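Local coordinates for protein argonaute (Marinitoga piezophila, PDB 5I4A), which cleaves single-stranded DNA targets complementary to a short guide RNA that carries a 5'-hydroxyl end, at residues A[107-119]-A[127-139]. Residues are numbered along the deposited sequence; the frame is centred on the assembly and turned at random.
Sequences KKGNNFISNSEVF and VNAHLTYKIKIHN. With nucleotides of chain B.
OP1 of guide nucleotide C9 of chain B is gripped from both strands: Lys134 NZ donates to it at 2.8 Å, and Asn111 ND2 reaches it at 3.2 Å. The same lysine nitrogen binds OP1 of U10 of chain B, bridging two successive phosphates. With chi1 at 172° and the chain extended beyond CG, the lysine runs past Asn111 OD1, which accepts from Lys151, and so carries NZ out to the phosphates. Two residues along, Lys136 NZ bonds OP1 of A11 of chain B. All three residues bind phosphate oxygens, a grip consistent with holding the guide largely irrespective of sequence, although the Asn110 amide makes weak bonds to N6 and N7 of that adenine.

In the backbone, Asn110 to Ser114 pair antiparallel with Leu131 to Ile135, Phe112 and Tyr133 exchanging both backbone bonds. The pairing then breaks: the chain loops out at Asn115 and Ser116, Ser114 OG takes the N-H of Glu117 in an ST motif, and Glu117 O resumes the ladder on Leu131 N. His130 lies against this turn. Its ND1 donates to Ser114 O at 3.1 Å, in the ring plane at its edge, while Val118 CG1 sits over the centre of one face, 3.6 Å from the ring centroid. A leucine here would probably leave Ser114 O without its ring donor and take the flat face from under Val118 CG1.

The pair forms a hairpin of linker L1, flanked by strand 105-107 beside 111-120 and strand 143-156 beside 127-140; helix 84-101 covers the Phe112 and Ile135 side, where Phe99 stacks on the Phe112 ring.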
loop_
_atom_site.group_PDB
_atom_site.type_symbol
_atom_site.label_atom_id
_atom_site.label_comp_id
_atom_site.label_asym_id
_atom_site.label_seq_id
_atom_site.Cartn_x
_atom_site.Cartn_y
_atom_site.Cartn_z
ATOM N N LYS A 107 6.160 -16.683 9.185
ATOM C CA LYS A 107 5.264 -15.572 9.460
ATOM C C LYS A 107 4.520 -15.233 8.178
ATOM O O LYS A 107 5.078 -15.350 7.082
ATOM C CB LYS A 107 6.040 -14.354 9.987
ATOM C CG LYS A 107 5.177 -13.200 10.479
ATOM C CD LYS A 107 5.994 -12.256 11.352
ATOM C CE LYS A 107 5.242 -10.973 11.665
ATOM N NZ LYS A 107 5.641 -9.857 10.759
ATOM N N LYS A 108 3.257 -14.827 8.324
ATOM C CA LYS A 108 2.388 -14.594 7.177
ATOM C C LYS A 108 3.053 -13.662 6.170
ATOM O O LYS A 108 3.752 -12.715 6.541
ATOM C CB LYS A 108 1.051 -14.012 7.647
ATOM C CG LYS A 108 -0.079 -14.106 6.629
ATOM C CD LYS A 108 -1.397 -13.633 7.232
ATOM C CE LYS A 108 -2.530 -13.684 6.220
ATOM N NZ LYS A 108 -3.825 -13.260 6.821
ATOM N N GLY A 109 2.843 -13.950 4.889
ATOM C CA GLY A 109 3.550 -13.259 3.830
ATOM C C GLY A 109 4.848 -13.906 3.408
ATOM O O GLY A 109 5.667 -13.247 2.757
ATOM N N ASN A 110 5.063 -15.175 3.762
ATOM C CA ASN A 110 6.280 -15.916 3.427
ATOM C C ASN A 110 7.525 -15.258 4.013
ATOM O O ASN A 110 8.598 -15.275 3.402
ATOM C CB ASN A 110 6.424 -16.103 1.914
ATOM C CG ASN A 110 5.442 -17.117 1.357
ATOM O OD1 ASN A 110 5.225 -18.175 1.948
ATOM N ND2 ASN A 110 4.836 -16.795 0.221
ATOM N N ASN A 111 7.386 -14.672 5.199
ATOM C CA ASN A 111 8.522 -14.197 5.974
ATOM C C ASN A 111 9.044 -15.343 6.828
ATOM O O ASN A 111 8.263 -16.029 7.498
ATOM C CB ASN A 111 8.126 -13.014 6.857
ATOM C CG ASN A 111 7.776 -11.780 6.056
ATOM O OD1 ASN A 111 8.651 -11.003 5.681
ATOM N ND2 ASN A 111 6.490 -11.590 5.789
ATOM N N PHE A 112 10.357 -15.554 6.799
ATOM C CA PHE A 112 10.980 -16.663 7.511
ATOM C C PHE A 112 11.955 -16.102 8.536
ATOM O O PHE A 112 12.975 -15.502 8.177
ATOM C CB PHE A 112 11.659 -17.623 6.540
ATOM C CG PHE A 112 10.690 -18.360 5.660
ATOM C CD1 PHE A 112 9.886 -19.360 6.183
ATOM C CD2 PHE A 112 10.565 -18.043 4.319
ATOM C CE1 PHE A 112 8.986 -20.037 5.383
ATOM C CE2 PHE A 112 9.665 -18.715 3.515
ATOM C CZ PHE A 112 8.876 -19.712 4.047
ATOM N N ILE A 113 11.633 -16.305 9.806
ATOM C CA ILE A 113 12.384 -15.738 10.918
ATOM C C ILE A 113 13.476 -16.722 11.311
ATOM O O ILE A 113 13.183 -17.859 11.697
ATOM C CB ILE A 113 11.454 -15.443 12.104
ATOM C CG1 ILE A 113 10.405 -14.400 11.718
ATOM C CG2 ILE A 113 12.242 -15.003 13.314
ATOM C CD1 ILE A 113 9.310 -14.235 12.754
ATOM N N SER A 114 14.731 -16.295 11.214
ATOM C CA SER A 114 15.830 -17.145 11.647
ATOM C C SER A 114 15.854 -17.254 13.167
ATOM O O SER A 114 15.521 -16.308 13.887
ATOM C CB SER A 114 17.168 -16.601 11.146
ATOM O OG SER A 114 18.250 -17.363 11.654
ATOM N N ASN A 115 16.251 -18.429 13.654
ATOM C CA ASN A 115 16.398 -18.660 15.083
ATOM C C ASN A 115 17.835 -18.919 15.510
ATOM O O ASN A 115 18.077 -19.169 16.696
ATOM C CB ASN A 115 15.506 -19.822 15.535
ATOM C CG ASN A 115 14.058 -19.409 15.707
ATOM O OD1 ASN A 115 13.722 -18.653 16.621
ATOM N ND2 ASN A 115 13.191 -19.903 14.833
ATOM N N SER A 116 18.792 -18.871 14.584
ATOM C CA SER A 116 20.210 -18.881 14.920
ATOM C C SER A 116 20.870 -17.523 14.754
ATOM O O SER A 116 21.784 -17.197 15.513
ATOM C CB SER A 116 20.964 -19.906 14.062
ATOM O OG SER A 116 21.251 -19.384 12.775
ATOM N N GLU A 117 20.423 -16.728 13.784
ATOM C CA GLU A 117 20.945 -15.378 13.574
ATOM C C GLU A 117 20.103 -14.385 14.376
ATOM O O GLU A 117 19.369 -13.553 13.843
ATOM C CB GLU A 117 20.960 -15.039 12.090
ATOM C CG GLU A 117 21.741 -16.032 11.253
ATOM C CD GLU A 117 23.182 -16.147 11.700
ATOM O OE1 GLU A 117 23.859 -15.101 11.792
ATOM O OE2 GLU A 117 23.632 -17.280 11.974
ATOM N N VAL A 118 20.220 -14.504 15.696
ATOM C CA VAL A 118 19.464 -13.692 16.640
ATOM C C VAL A 118 20.442 -13.021 17.594
ATOM O O VAL A 118 21.415 -13.642 18.036
ATOM C CB VAL A 118 18.443 -14.541 17.427
ATOM C CG1 VAL A 118 17.463 -13.652 18.177
ATOM C CG2 VAL A 118 17.715 -15.507 16.501
ATOM N N PHE A 119 20.186 -11.755 17.912
ATOM C CA PHE A 119 20.957 -11.061 18.933
ATOM C C PHE A 119 20.037 -10.153 19.733
ATOM O O PHE A 119 19.146 -9.507 19.175
ATOM C CB PHE A 119 22.124 -10.256 18.330
ATOM C CG PHE A 119 21.707 -9.212 17.327
ATOM C CD1 PHE A 119 21.387 -7.925 17.735
ATOM C CD2 PHE A 119 21.671 -9.509 15.975
ATOM C CE1 PHE A 119 21.017 -6.963 16.814
ATOM C CE2 PHE A 119 21.303 -8.549 15.049
ATOM C CZ PHE A 119 20.976 -7.276 15.470
ATOM N N VAL A 127 14.393 -7.602 24.157
ATOM C CA VAL A 127 13.981 -7.630 22.757
ATOM C C VAL A 127 15.024 -8.391 21.950
ATOM O O VAL A 127 16.227 -8.139 22.084
ATOM C CB VAL A 127 13.780 -6.212 22.193
ATOM C CG1 VAL A 127 13.340 -6.283 20.740
ATOM C CG2 VAL A 127 12.757 -5.451 23.022
ATOM N N ASN A 128 14.560 -9.317 21.113
ATOM C CA ASN A 128 15.418 -10.088 20.224
ATOM C C ASN A 128 15.277 -9.573 18.797
ATOM O O ASN A 128 14.159 -9.362 18.316
ATOM C CB ASN A 128 15.071 -11.577 20.274
ATOM C CG ASN A 128 15.841 -12.324 21.343
ATOM O OD1 ASN A 128 15.304 -13.208 22.008
ATOM N ND2 ASN A 128 17.111 -11.973 21.510
ATOM N N ALA A 129 16.411 -9.378 18.129
ATOM C CA ALA A 129 16.445 -8.986 16.722
ATOM C C ALA A 129 16.739 -10.237 15.902
ATOM O O ALA A 129 17.876 -10.717 15.866
ATOM C CB ALA A 129 17.483 -7.896 16.481
ATOM N N HIS A 130 15.709 -10.767 15.249
ATOM C CA HIS A 130 15.835 -11.971 14.440
ATOM C C HIS A 130 16.075 -11.589 12.984
ATOM O O HIS A 130 15.249 -10.902 12.374
ATOM C CB HIS A 130 14.578 -12.830 14.552
ATOM C CG HIS A 130 14.289 -13.321 15.937
ATOM N ND1 HIS A 130 14.533 -14.617 16.333
ATOM C CD2 HIS A 130 13.755 -12.694 17.013
ATOM C CE1 HIS A 130 14.173 -14.767 17.595
ATOM N NE2 HIS A 130 13.697 -13.615 18.031
ATOM N N LEU A 131 17.203 -12.032 12.432
ATOM C CA LEU A 131 17.413 -11.915 10.996
ATOM C C LEU A 131 16.305 -12.660 10.266
ATOM O O LEU A 131 16.003 -13.813 10.580
ATOM C CB LEU A 131 18.786 -12.471 10.612
ATOM C CG LEU A 131 19.138 -12.634 9.130
ATOM C CD1 LEU A 131 18.937 -11.344 8.352
ATOM C CD2 LEU A 131 20.573 -13.119 8.988
ATOM N N THR A 132 15.679 -11.988 9.306
ATOM C CA THR A 132 14.508 -12.518 8.625
ATOM C C THR A 132 14.708 -12.427 7.120
ATOM O O THR A 132 15.370 -11.516 6.616
ATOM C CB THR A 132 13.233 -11.757 9.053
ATOM O OG1 THR A 132 13.104 -11.811 10.479
ATOM C CG2 THR A 132 11.985 -12.359 8.424
ATOM N N TYR A 133 14.141 -13.398 6.405
ATOM C CA TYR A 133 14.149 -13.415 4.949
ATOM C C TYR A 133 12.728 -13.604 4.444
ATOM O O TYR A 133 12.051 -14.565 4.829
ATOM C CB TYR A 133 15.051 -14.530 4.406
ATOM C CG TYR A 133 16.532 -14.260 4.552
ATOM C CD1 TYR A 133 17.184 -13.392 3.687
ATOM C CD2 TYR A 133 17.281 -14.886 5.541
ATOM C CE1 TYR A 133 18.537 -13.145 3.806
ATOM C CE2 TYR A 133 18.637 -14.646 5.668
ATOM C CZ TYR A 133 19.259 -13.775 4.797
ATOM O OH TYR A 133 20.609 -13.534 4.920
ATOM N N LYS A 134 12.275 -12.685 3.598
ATOM C CA LYS A 134 10.992 -12.803 2.920
ATOM C C LYS A 134 11.228 -13.308 1.504
ATOM O O LYS A 134 12.072 -12.768 0.778
ATOM C CB LYS A 134 10.251 -11.466 2.892
ATOM C CG LYS A 134 8.999 -11.496 2.037
ATOM C CD LYS A 134 8.023 -10.399 2.419
ATOM C CE LYS A 134 6.812 -10.417 1.497
ATOM N NZ LYS A 134 5.693 -9.591 2.017
ATOM N N ILE A 135 10.476 -14.334 1.114
ATOM C CA ILE A 135 10.717 -15.077 -0.115
ATOM C C ILE A 135 9.466 -15.014 -0.980
ATOM O O ILE A 135 8.355 -15.242 -0.488
ATOM C CB ILE A 135 11.097 -16.539 0.184
ATOM C CG1 ILE A 135 12.191 -16.604 1.253
ATOM C CG2 ILE A 135 11.567 -17.225 -1.067
ATOM C CD1 ILE A 135 13.539 -16.120 0.784
ATOM N N LYS A 136 9.646 -14.711 -2.265
ATOM C CA LYS A 136 8.549 -14.679 -3.223
ATOM C C LYS A 136 9.001 -15.306 -4.534
ATOM O O LYS A 136 10.191 -15.319 -4.856
ATOM C CB LYS A 136 8.053 -13.247 -3.464
ATOM C CG LYS A 136 7.284 -12.657 -2.293
ATOM C CD LYS A 136 6.059 -13.494 -1.981
ATOM C CE LYS A 136 5.144 -12.794 -0.995
ATOM N NZ LYS A 136 3.771 -13.370 -1.035
ATOM N N ILE A 137 8.035 -15.823 -5.289
ATOM C CA ILE A 137 8.285 -16.536 -6.537
ATOM C C ILE A 137 7.836 -15.658 -7.696
ATOM O O ILE A 137 6.726 -15.111 -7.675
ATOM C CB ILE A 137 7.559 -17.893 -6.562
ATOM C CG1 ILE A 137 8.122 -18.819 -5.481
ATOM C CG2 ILE A 137 7.665 -18.539 -7.935
ATOM C CD1 ILE A 137 7.405 -20.148 -5.388
ATOM N N HIS A 138 8.690 -15.534 -8.709
ATOM C CA HIS A 138 8.436 -14.659 -9.841
ATOM C C HIS A 138 8.629 -15.423 -11.141
ATOM O O HIS A 138 9.565 -16.217 -11.273
ATOM C CB HIS A 138 9.358 -13.439 -9.801
ATOM C CG HIS A 138 9.384 -12.757 -8.471
ATOM N ND1 HIS A 138 8.461 -11.802 -8.106
ATOM C CD2 HIS A 138 10.211 -12.906 -7.409
ATOM C CE1 HIS A 138 8.723 -11.385 -6.881
ATOM N NE2 HIS A 138 9.779 -12.041 -6.435
ATOM N N ASN A 139 7.734 -15.183 -12.092
ATOM C CA ASN A 139 7.785 -15.799 -13.415
ATOM C C ASN A 139 8.191 -14.714 -14.411
ATOM O O ASN A 139 7.351 -13.946 -14.886
ATOM C CB ASN A 139 6.440 -16.428 -13.770
ATOM C CG ASN A 139 6.535 -17.404 -14.927
ATOM O OD1 ASN A 139 5.557 -17.641 -15.636
ATOM N ND2 ASN A 139 7.717 -17.975 -15.125
ATOM P P C B 8 2.894 -4.595 8.351
ATOM O OP1 C B 8 4.028 -3.949 7.641
ATOM O OP2 C B 8 1.501 -4.131 8.104
ATOM O "O5'" C B 8 2.962 -6.154 8.041
ATOM C "C5'" C B 8 3.908 -6.982 8.709
ATOM C "C4'" C B 8 3.452 -8.426 8.703
ATOM O "O4'" C B 8 2.360 -8.610 9.636
ATOM C "C3'" C B 8 2.889 -8.908 7.384
ATOM O "O3'" C B 8 3.905 -9.258 6.457
ATOM C "C2'" C B 8 1.997 -10.067 7.799
ATOM O "O2'" C B 8 2.773 -11.233 8.043
ATOM C "C1'" C B 8 1.444 -9.559 9.132
ATOM P P C B 9 4.294 -8.262 5.256
ATOM O OP1 C B 9 5.574 -8.732 4.672
ATOM O OP2 C B 9 4.188 -6.870 5.763
ATOM O "O5'" C B 9 3.143 -8.493 4.177
ATOM C "C5'" C B 9 3.017 -9.740 3.511
ATOM C "C4'" C B 9 1.599 -10.251 3.533
ATOM O "O4'" C B 9 0.946 -9.823 4.755
ATOM C "C3'" C B 9 0.688 -9.743 2.425
ATOM O "O3'" C B 9 0.840 -10.469 1.215
ATOM C "C2'" C B 9 -0.696 -9.887 3.044
ATOM O "O2'" C B 9 -1.133 -11.236 2.984
ATOM C "C1'" C B 9 -0.413 -9.539 4.504
ATOM P P A B 11 1.891 -15.019 -4.365
ATOM O OP1 A B 11 2.494 -14.934 -3.012
ATOM O OP2 A B 11 2.746 -15.329 -5.539
ATOM O "O5'" A B 11 0.726 -16.099 -4.289
ATOM C "C5'" A B 11 0.132 -16.626 -5.464
ATOM C "C4'" A B 11 -0.601 -17.902 -5.161
ATOM O "O4'" A B 11 0.366 -18.932 -4.828
ATOM C "C3'" A B 11 -1.519 -17.826 -3.948
ATOM O "O3'" A B 11 -2.817 -17.315 -4.234
ATOM C "C2'" A B 11 -1.510 -19.254 -3.414
ATOM O "O2'" A B 11 -2.394 -20.092 -4.145
ATOM C "C1'" A B 11 -0.078 -19.678 -3.716
ATOM N N9 A B 11 0.823 -19.394 -2.585
ATOM C C8 A B 11 1.493 -18.232 -2.273
ATOM N N7 A B 11 2.222 -18.322 -1.185
ATOM C C5 A B 11 2.009 -19.631 -0.760
ATOM C C6 A B 11 2.485 -20.375 0.332
ATOM N N6 A B 11 3.325 -19.889 1.256
ATOM N N1 A B 11 2.067 -21.652 0.445
ATOM C C2 A B 11 1.230 -22.159 -0.469
ATOM N N3 A B 11 0.712 -21.562 -1.535
ATOM C C4 A B 11 1.149 -20.293 -1.616
ATOM P P U B 10 1.697 -9.865 -0.004
ATOM O OP1 U B 10 3.119 -9.888 0.410
ATOM O OP2 U B 10 1.074 -8.567 -0.363
ATOM O "O5'" U B 10 1.479 -10.922 -1.173
ATOM O "O3'" U B 10 1.122 -13.640 -4.654
#